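Local coordinates for protein cell division GTPase FtsZ, diverged (Clostridium botulinum C, PDB 3V3T) that is a diverged member of the tubulin/FtsZ family of cytoskeletal proteins, combining a Rossmann-like N-terminal domain with a TubZ-like C-terminal domain, at residues Gln77-Ile82 and Pro108-Leu113; Gly127-Ala132 and Lys291-Met296; Phe179-Asn184 and Ser277-Val282. The protein carries 1 engineered substitution. All blocks are in the same frame, centred on the assembly; numbering follows the deposited sequence.

How the contacts relate
Contact 1 closes in the chain before the other two open, both segments of contact 3 lie between 127-132 and 291-296, and none of the contacts touches another. Contact 1 packs two helices of the N-terminal domain; helix 101-117 then leads directly into strand 122-129, whose end makes contact 2, with centres 24 Å apart and nearest atoms about 9 Å apart. Contact 3 joins helix 172-187 to strand 281-287, which leads into helix 291-306, the last one modelled and the other partner of contact 2; contacts 2 and 3 come within about 7 Å at their nearest atoms and reach one mixed sheet. Contacts 1 and 3 lie on opposite sides of the chain's centre, 30 Å apart between centres.

Contact 1: residues Gln77-Ile82 and Pro108-Leu113; sequences QIIAQI and PPILGL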
loop_
_atom_site.group_PDB
_atom_site.type_symbol
_atom_site.label_atom_id
_atom_site.label_comp_id
_atom_site.label_asym_id
_atom_site.label_seq_id
_atom_site.Cartn_x
_atom_site.Cartn_y
_atom_site.Cartn_z
ATOM N N GLN A 77 -4.761 23.265 1.056
ATOM C CA GLN A 77 -4.492 23.467 -0.362
ATOM C C GLN A 77 -4.173 22.119 -1.006
ATOM O O GLN A 77 -4.661 21.803 -2.088
ATOM C CB GLN A 77 -3.332 24.436 -0.581
ATOM C CG GLN A 77 -3.651 25.887 -0.277
ATOM C CD GLN A 77 -2.866 26.845 -1.160
ATOM O OE1 GLN A 77 -2.241 26.430 -2.140
ATOM N NE2 GLN A 77 -2.895 28.133 -0.818
ATOM N N ILE A 78 -3.356 21.323 -0.332
ATOM C CA ILE A 78 -2.973 20.032 -0.872
ATOM C C ILE A 78 -4.203 19.169 -1.139
ATOM O O ILE A 78 -4.385 18.630 -2.231
ATOM C CB ILE A 78 -2.028 19.283 0.082
ATOM C CG1 ILE A 78 -0.715 20.060 0.251
ATOM C CG2 ILE A 78 -1.782 17.854 -0.424
ATOM C CD1 ILE A 78 0.364 19.286 0.994
ATOM N N ILE A 79 -5.045 19.044 -0.124
ATOM C CA ILE A 79 -6.262 18.263 -0.243
ATOM C C ILE A 79 -7.128 18.806 -1.372
ATOM O O ILE A 79 -7.701 18.034 -2.141
ATOM C CB ILE A 79 -7.033 18.219 1.104
ATOM C CG1 ILE A 79 -6.300 17.293 2.086
ATOM C CG2 ILE A 79 -8.455 17.740 0.903
ATOM C CD1 ILE A 79 -6.688 17.492 3.527
ATOM N N ALA A 80 -7.198 20.131 -1.485
ATOM C CA ALA A 80 -7.950 20.784 -2.565
ATOM C C ALA A 80 -7.389 20.490 -3.962
ATOM O O ALA A 80 -8.145 20.348 -4.916
ATOM C CB ALA A 80 -8.043 22.306 -2.332
ATOM N N GLN A 81 -6.066 20.414 -4.083
ATOM C CA GLN A 81 -5.449 20.027 -5.348
ATOM C C GLN A 81 -6.005 18.680 -5.783
ATOM O O GLN A 81 -6.465 18.518 -6.908
ATOM C CB GLN A 81 -3.929 19.929 -5.209
ATOM C CG GLN A 81 -3.237 21.229 -4.855
ATOM C CD GLN A 81 -3.367 22.260 -5.950
ATOM O OE1 GLN A 81 -3.494 21.916 -7.124
ATOM N NE2 GLN A 81 -3.346 23.534 -5.571
ATOM N N ILE A 82 -5.965 17.713 -4.874
ATOM C CA ILE A 82 -6.452 16.375 -5.169
ATOM C C ILE A 82 -7.912 16.403 -5.590
ATOM O O ILE A 82 -8.303 15.760 -6.566
ATOM C CB ILE A 82 -6.302 15.442 -3.956
ATOM C CG1 ILE A 82 -4.854 15.444 -3.468
ATOM C CG2 ILE A 82 -6.758 14.030 -4.314
ATOM C CD1 ILE A 82 -4.623 14.647 -2.204
ATOM N N PRO A 108 0.457 11.427 7.567
ATOM C CA PRO A 108 -0.600 11.152 8.547
ATOM C C PRO A 108 -1.582 12.326 8.720
ATOM O O PRO A 108 -2.788 12.120 8.661
ATOM C CB PRO A 108 0.180 10.886 9.842
ATOM C CG PRO A 108 1.496 10.364 9.377
ATOM C CD PRO A 108 1.799 11.169 8.119
ATOM N N PRO A 109 -1.077 13.550 8.905
ATOM C CA PRO A 109 -2.056 14.627 9.064
ATOM C C PRO A 109 -2.933 14.793 7.829
ATOM O O PRO A 109 -4.151 14.909 7.963
ATOM C CB PRO A 109 -1.192 15.881 9.272
ATOM C CG PRO A 109 0.145 15.381 9.686
ATOM C CD PRO A 109 0.311 14.016 9.065
ATOM N N ILE A 110 -2.337 14.806 6.643
ATOM C CA ILE A 110 -3.130 15.016 5.430
ATOM C C ILE A 110 -4.173 13.927 5.243
ATOM O O ILE A 110 -5.322 14.205 4.908
ATOM C CB ILE A 110 -2.262 15.145 4.170
ATOM C CG1 ILE A 110 -1.357 16.365 4.287
ATOM C CG2 ILE A 110 -3.127 15.356 2.960
ATOM C CD1 ILE A 110 -0.735 16.761 2.980
ATOM N N LEU A 111 -3.781 12.684 5.494
ATOM C CA LEU A 111 -4.724 11.570 5.439
ATOM C C LEU A 111 -5.816 11.715 6.517
ATOM O O LEU A 111 -7.003 11.604 6.224
ATOM C CB LEU A 111 -3.964 10.259 5.567
ATOM C CG LEU A 111 -4.613 8.911 5.852
ATOM C CD1 LEU A 111 -5.815 8.687 4.982
ATOM C CD2 LEU A 111 -3.555 7.857 5.569
ATOM N N GLY A 112 -5.423 11.993 7.754
ATOM C CA GLY A 112 -6.406 12.185 8.809
ATOM C C GLY A 112 -7.366 13.334 8.503
ATOM O O GLY A 112 -8.569 13.239 8.741
ATOM N N LEU A 113 -6.829 14.425 7.970
ATOM C CA LEU A 113 -7.626 15.594 7.654
ATOM C C LEU A 113 -8.565 15.358 6.470
ATOM O O LEU A 113 -9.723 15.797 6.494
ATOM C CB LEU A 113 -6.721 16.797 7.397
ATOM C CG LEU A 113 -7.422 18.091 6.998
ATOM C CD1 LEU A 113 -8.465 18.463 8.028
ATOM C CD2 LEU A 113 -6.405 19.205 6.855
#
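Ile-110 meets Ile-78 and Ile-79 with a different branch for each. Its CD1 lies 3.4 Å from Ile-78 CD1 and also reaches Ile-78 CG2 at 3.7 Å, the two side chains crossing at about a right angle. This is the tight part of the contact, two delta methyls in close van der Waals touch. The second branch, Ile-110 CG2, meets Ile-79 CG1 at 3.8 Å as these side chains run past each other in opposite directions. With CG1 of Ile-110 anti to the carbonyl carbon (chi1 -62°), CD1 is directed to Ile-78 and CG2 to Ile-79. Tyr-75 also packs on Ile-110, and beyond Ile-78 lie Ile-35, Tyr-52 and Ile-54; this half is buried. Toward Leu-113 the contact stays close but comes to its more open side, since Leu-113 is partly exposed: Ile-79 CD1 reaches Leu-113 CG at 3.6 Å, touching CB and CD2 of the same leucine as well. On the far side of helix 75-85, Ala-80 is exposed. No hydrogen bond links the segments. The segment axes pass 10.5 Å apart at a crossing angle of -61°, and contact within these segments is carried by Ile-78, Ile-79, Ile-110 and Leu-113. Helix 101-117 is the crossover between the adjacent parallel strands 91-97 and 122-129, and it packs with helix 75-85 among the helices flanking the parallel sheet of the Rossmann-like tubulin/FtsZ N-terminal domain.

Contact 2: residues Gly127-Ala132 and Lys291-Met296; sequences GVLPKA and KTTVQM
Leu-129 reaches across to Val-294 and Thr-293 with its two delta methyls. The contact joins the C-terminal end of strand 122-129, a parallel strand in the Rossmann-like part of the mixed sheet, to the first turns of helix 291-306, the last one modelled. CD2 is the methyl nearest Val-294, with Leu-129 CD2 4.1 Å from Val-294 CG2 and the side chains crossing at about a right angle; CD1 is the one nearest Thr-293, with Leu-129 CD1 4.2 Å from Thr-293 CG2. Both are loose methyl contacts, and the interface between the segments is small and free of hydrogen bonds. In Leu-129, CG sits anti to the carbonyl carbon (chi1 -60°), with the forked end held out toward the helix. In the next shell, Leu-163 of strand 160-165 touches both Leu-129 and Val-294, bridging the two sides from the neighbouring strand. Met-98 and Met-297 add further apolar cover to Leu-129, while Trp-146 of helix 136-152 packs on Val-294. Farther out, main-chain bonds fix the strand: Val-128 pairs with Ala-96 and Met-98, whereas Gly-127 and Leu-129 pair with strand 160-165 on the other flank. From Pro-130 on the chain is loop, and Lys-131 is held by NZ, which hydrogen-bonds to the carbonyl oxygens of Asn-166, Arg-169 and Glu-170. On the helix, the methyl and hydroxyl of Thr-293 meet different partners: CG2 meets the leucine, and OG1 is hydrogen-bonded to the backbone O of Glu-239.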
loop_
_atom_site.group_PDB
_atom_site.type_symbol
_atom_site.label_atom_id
_atom_site.label_comp_id
_atom_site.label_asym_id
_atom_site.label_seq_id
_atom_site.Cartn_x
_atom_site.Cartn_y
_atom_site.Cartn_z
ATOM N N GLY A 127 2.396 2.138 2.877
ATOM C CA GLY A 127 3.620 2.519 3.560
ATOM C C GLY A 127 4.741 1.485 3.441
ATOM O O GLY A 127 4.505 0.271 3.520
ATOM N N VAL A 128 5.967 1.970 3.269
ATOM C CA VAL A 128 7.130 1.105 3.244
ATOM C C VAL A 128 7.923 1.203 4.543
ATOM O O VAL A 128 8.383 2.278 4.916
ATOM C CB VAL A 128 8.065 1.444 2.062
ATOM C CG1 VAL A 128 9.173 0.395 1.954
ATOM C CG2 VAL A 128 7.276 1.507 0.755
ATOM N N LEU A 129 8.072 0.075 5.233
ATOM C CA LEU A 129 8.924 0.004 6.414
ATOM C C LEU A 129 10.393 -0.081 5.994
ATOM O O LEU A 129 10.715 -0.670 4.969
ATOM C CB LEU A 129 8.564 -1.221 7.253
ATOM C CG LEU A 129 7.141 -1.330 7.797
ATOM C CD1 LEU A 129 6.900 -2.747 8.332
ATOM C CD2 LEU A 129 6.912 -0.306 8.895
ATOM N N PRO A 130 11.290 0.515 6.787
ATOM C CA PRO A 130 12.719 0.551 6.458
ATOM C C PRO A 130 13.423 -0.776 6.749
ATOM O O PRO A 130 12.964 -1.518 7.611
ATOM C CB PRO A 130 13.255 1.634 7.403
ATOM C CG PRO A 130 12.341 1.561 8.596
ATOM C CD PRO A 130 10.982 1.201 8.058
ATOM N N LYS A 131 14.520 -1.064 6.043
ATOM C CA LYS A 131 15.353 -2.227 6.344
ATOM C C LYS A 131 15.892 -2.139 7.769
ATOM O O LYS A 131 16.131 -1.034 8.288
ATOM C CB LYS A 131 16.580 -2.274 5.433
ATOM C CG LYS A 131 16.361 -2.510 3.966
ATOM C CD LYS A 131 17.719 -2.417 3.253
ATOM C CE LYS A 131 17.614 -2.712 1.766
ATOM N NZ LYS A 131 17.167 -4.123 1.541
ATOM N N ALA A 132 16.130 -3.301 8.375
ATOM C CA ALA A 132 16.807 -3.403 9.675
ATOM C C ALA A 132 18.162 -2.698 9.751
ATOM O O ALA A 132 18.602 -2.301 10.834
ATOM C CB ALA A 132 16.976 -4.874 10.078
ATOM N N LYS A 291 0.905 -4.998 13.527
ATOM C CA LYS A 291 1.524 -4.358 14.687
ATOM C C LYS A 291 2.835 -5.024 15.133
ATOM O O LYS A 291 3.833 -4.348 15.384
ATOM C CB LYS A 291 0.523 -4.281 15.850
ATOM C CG LYS A 291 -0.441 -3.087 15.748
ATOM C CD LYS A 291 -1.899 -3.452 16.049
ATOM C CE LYS A 291 -2.818 -2.251 15.859
ATOM N NZ LYS A 291 -2.477 -1.144 16.818
ATOM N N THR A 292 2.828 -6.346 15.227
ATOM C CA THR A 292 4.016 -7.101 15.616
ATOM C C THR A 292 5.221 -6.814 14.719
ATOM O O THR A 292 6.304 -6.531 15.210
ATOM C CB THR A 292 3.730 -8.625 15.604
ATOM O OG1 THR A 292 2.517 -8.878 16.310
ATOM C CG2 THR A 292 4.863 -9.409 16.270
ATOM N N THR A 293 5.040 -6.889 13.403
ATOM C CA THR A 293 6.149 -6.630 12.504
ATOM C C THR A 293 6.646 -5.207 12.670
ATOM O O THR A 293 7.848 -4.969 12.653
ATOM C CB THR A 293 5.753 -6.803 11.044
ATOM O OG1 THR A 293 5.260 -8.122 10.852
ATOM C CG2 THR A 293 6.968 -6.567 10.134
ATOM N N VAL A 294 5.721 -4.258 12.812
ATOM C CA VAL A 294 6.103 -2.857 12.959
ATOM C C VAL A 294 6.850 -2.654 14.266
ATOM O O VAL A 294 7.855 -1.957 14.316
ATOM C CB VAL A 294 4.874 -1.911 12.937
ATOM C CG1 VAL A 294 5.289 -0.506 13.326
ATOM C CG2 VAL A 294 4.217 -1.908 11.569
ATOM N N GLN A 295 6.356 -3.271 15.329
ATOM C CA GLN A 295 6.934 -3.064 16.652
ATOM C C GLN A 295 8.362 -3.594 16.766
ATOM O O GLN A 295 9.096 -3.205 17.672
ATOM C CB GLN A 295 6.039 -3.657 17.741
ATOM C CG GLN A 295 4.768 -2.840 17.982
ATOM C CD GLN A 295 3.760 -3.546 18.887
ATOM O OE1 GLN A 295 2.547 -3.500 18.647
ATOM N NE2 GLN A 295 4.260 -4.197 19.935
ATOM N N MET A 296 8.763 -4.472 15.853
ATOM C CA MET A 296 10.132 -4.975 15.873
ATOM C C MET A 296 11.124 -3.828 15.705
ATOM O O MET A 296 12.242 -3.880 16.210
ATOM C CB MET A 296 10.352 -6.017 14.777
ATOM C CG MET A 296 9.523 -7.274 14.949
ATOM S SD MET A 296 10.177 -8.652 13.993
ATOM C CE MET A 296 11.477 -9.218 15.103
#

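Contact 3: residues Phe179-Asn184 and Ser277-Val282; sequences FATLFN and SKKNIV
Lys-279 stretches its whole side chain toward helix 172-187 and lays its ammonium group beside the methyl of Thr-181, with Lys-279 NZ 3.6 Å from Thr-181 CG2. Its CG is anti to the carbonyl carbon (chi1 -69°) and every later torsion is extended, a straight rod that crosses the threonine at about a right angle. The methyl is only a neighbour to the charge; NZ forms its salt bridge with Asp-185, one helical turn beyond Thr-181, and a long, weak ion pair with Glu-217. Thr-181 divides its two branches: CG2 faces the lysine, while OG1 hydrogen-bonds to the carbonyl O of Lys-177 in the preceding turn. Helix 172-187 probably corresponds to the central helix that joins the two domains in the tubulin/FtsZ fold, and here it packs against the sheet at Ile-281 of strand 281-287, beside strand 211-217. In that buried half, Ile-281 has CG1 anti to its backbone N (chi1 173°) and a near-extended chi2 of 170°, which bring Ile-281 CD1 to 4.2 Å from Leu-182 O, a plain van der Waals approach to the helix backbone. The CB of Leu-182 points along the interface, and the end of its side chain turns nearer the strand, yet Leu-182 CD2 stays 5.5 Å from Ile-281 CD1, beyond direct contact. Ile-215 and Glu-217 on strand 211-217 touch both Leu-182 and Ile-281.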
loop_
_atom_site.group_PDB
_atom_site.type_symbol
_atom_site.label_atom_id
_atom_site.label_comp_id
_atom_site.label_asym_id
_atom_site.label_seq_id
_atom_site.Cartn_x
_atom_site.Cartn_y
_atom_site.Cartn_z
ATOM N N PHE A 179 5.538 -4.336 -6.157
ATOM C CA PHE A 179 4.256 -3.842 -5.667
ATOM C C PHE A 179 3.411 -3.351 -6.817
ATOM O O PHE A 179 2.213 -3.635 -6.885
ATOM C CB PHE A 179 4.372 -2.712 -4.647
ATOM C CG PHE A 179 3.027 -2.124 -4.277
ATOM C CD1 PHE A 179 2.174 -2.806 -3.412
ATOM C CD2 PHE A 179 2.592 -0.928 -4.842
ATOM C CE1 PHE A 179 0.920 -2.285 -3.082
ATOM C CE2 PHE A 179 1.346 -0.398 -4.521
ATOM C CZ PHE A 179 0.509 -1.065 -3.639
ATOM N N ALA A 180 4.037 -2.617 -7.728
ATOM C CA ALA A 180 3.313 -2.094 -8.870
ATOM C C ALA A 180 2.705 -3.249 -9.660
ATOM O O ALA A 180 1.535 -3.203 -10.054
ATOM C CB ALA A 180 4.224 -1.267 -9.738
ATOM N N THR A 181 3.489 -4.300 -9.863
ATOM C CA THR A 181 2.998 -5.454 -10.606
ATOM C C THR A 181 1.844 -6.124 -9.863
ATOM O O THR A 181 0.802 -6.423 -10.454
ATOM C CB THR A 181 4.127 -6.457 -10.900
ATOM O OG1 THR A 181 5.131 -5.802 -11.676
ATOM C CG2 THR A 181 3.610 -7.664 -11.685
ATOM N N LEU A 182 2.012 -6.339 -8.562
ATOM C CA LEU A 182 0.981 -7.038 -7.803
ATOM C C LEU A 182 -0.308 -6.224 -7.771
ATOM O O LEU A 182 -1.400 -6.757 -7.934
ATOM C CB LEU A 182 1.455 -7.352 -6.389
ATOM C CG LEU A 182 2.557 -8.406 -6.274
ATOM C CD1 LEU A 182 3.063 -8.472 -4.844
ATOM C CD2 LEU A 182 2.039 -9.760 -6.714
ATOM N N PHE A 183 -0.184 -4.926 -7.573
ATOM C CA PHE A 183 -1.373 -4.100 -7.491
ATOM C C PHE A 183 -2.104 -4.021 -8.828
ATOM O O PHE A 183 -3.323 -4.150 -8.895
ATOM C CB PHE A 183 -1.021 -2.697 -7.006
ATOM C CG PHE A 183 -2.212 -1.870 -6.710
ATOM C CD1 PHE A 183 -2.869 -1.999 -5.495
ATOM C CD2 PHE A 183 -2.687 -0.957 -7.639
ATOM C CE1 PHE A 183 -3.991 -1.213 -5.212
ATOM C CE2 PHE A 183 -3.794 -0.180 -7.358
ATOM C CZ PHE A 183 -4.444 -0.314 -6.137
ATOM N N ASN A 184 -1.353 -3.801 -9.895
ATOM C CA ASN A 184 -1.945 -3.769 -11.216
ATOM C C ASN A 184 -2.546 -5.126 -11.620
ATOM O O ASN A 184 -3.611 -5.181 -12.244
ATOM C CB ASN A 184 -0.930 -3.268 -12.247
ATOM C CG ASN A 184 -1.556 -3.017 -13.593
ATOM O OD1 ASN A 184 -2.416 -2.141 -13.740
ATOM N ND2 ASN A 184 -1.135 -3.784 -14.589
ATOM N N SER A 277 -6.121 -15.936 -17.658
ATOM C CA SER A 277 -5.284 -16.705 -18.570
ATOM C C SER A 277 -3.810 -16.633 -18.199
ATOM O O SER A 277 -2.995 -17.373 -18.749
ATOM C CB SER A 277 -5.483 -16.197 -20.001
ATOM O OG SER A 277 -5.394 -14.777 -20.048
ATOM N N LYS A 278 -3.475 -15.761 -17.249
ATOM C CA LYS A 278 -2.082 -15.372 -17.033
ATOM C C LYS A 278 -1.441 -15.790 -15.700
ATOM O O LYS A 278 -0.412 -16.465 -15.689
ATOM C CB LYS A 278 -1.923 -13.860 -17.246
ATOM C CG LYS A 278 -2.240 -13.415 -18.668
ATOM C CD LYS A 278 -2.263 -11.896 -18.804
ATOM C CE LYS A 278 -2.599 -11.482 -20.237
ATOM N NZ LYS A 278 -2.647 -10.003 -20.418
ATOM N N LYS A 279 -2.031 -15.380 -14.583
ATOM C CA LYS A 279 -1.376 -15.557 -13.290
ATOM C C LYS A 279 -2.261 -16.195 -12.232
ATOM O O LYS A 279 -3.466 -16.335 -12.414
ATOM C CB LYS A 279 -0.834 -14.214 -12.781
ATOM C CG LYS A 279 0.334 -13.697 -13.608
ATOM C CD LYS A 279 0.931 -12.433 -13.041
ATOM C CE LYS A 279 2.169 -12.027 -13.815
ATOM N NZ LYS A 279 2.727 -10.739 -13.322
ATOM N N ASN A 280 -1.645 -16.596 -11.125
ATOM C CA ASN A 280 -2.395 -17.091 -9.980
ATOM C C ASN A 280 -2.248 -16.122 -8.836
ATOM O O ASN A 280 -1.152 -15.928 -8.295
ATOM C CB ASN A 280 -1.921 -18.474 -9.561
ATOM C CG ASN A 280 -2.066 -19.482 -10.659
ATOM O OD1 ASN A 280 -3.180 -19.884 -11.006
ATOM N ND2 ASN A 280 -0.938 -19.893 -11.231
ATOM N N ILE A 281 -3.353 -15.496 -8.473
ATOM C CA ILE A 281 -3.276 -14.392 -7.547
ATOM C C ILE A 281 -4.333 -14.490 -6.456
ATOM O O ILE A 281 -5.492 -14.812 -6.716
ATOM C CB ILE A 281 -3.324 -13.043 -8.307
ATOM C CG1 ILE A 281 -3.415 -11.862 -7.335
ATOM C CG2 ILE A 281 -4.465 -13.019 -9.277
ATOM C CD1 ILE A 281 -3.227 -10.507 -8.017
ATOM N N VAL A 282 -3.899 -14.252 -5.224
ATOM C CA VAL A 282 -4.785 -14.161 -4.081
ATOM C C VAL A 282 -4.680 -12.764 -3.482
ATOM O O VAL A 282 -3.585 -12.261 -3.210
ATOM C CB VAL A 282 -4.394 -15.171 -2.976
ATOM C CG1 VAL A 282 -5.380 -15.093 -1.802
ATOM C CG2 VAL A 282 -4.304 -16.585 -3.537
#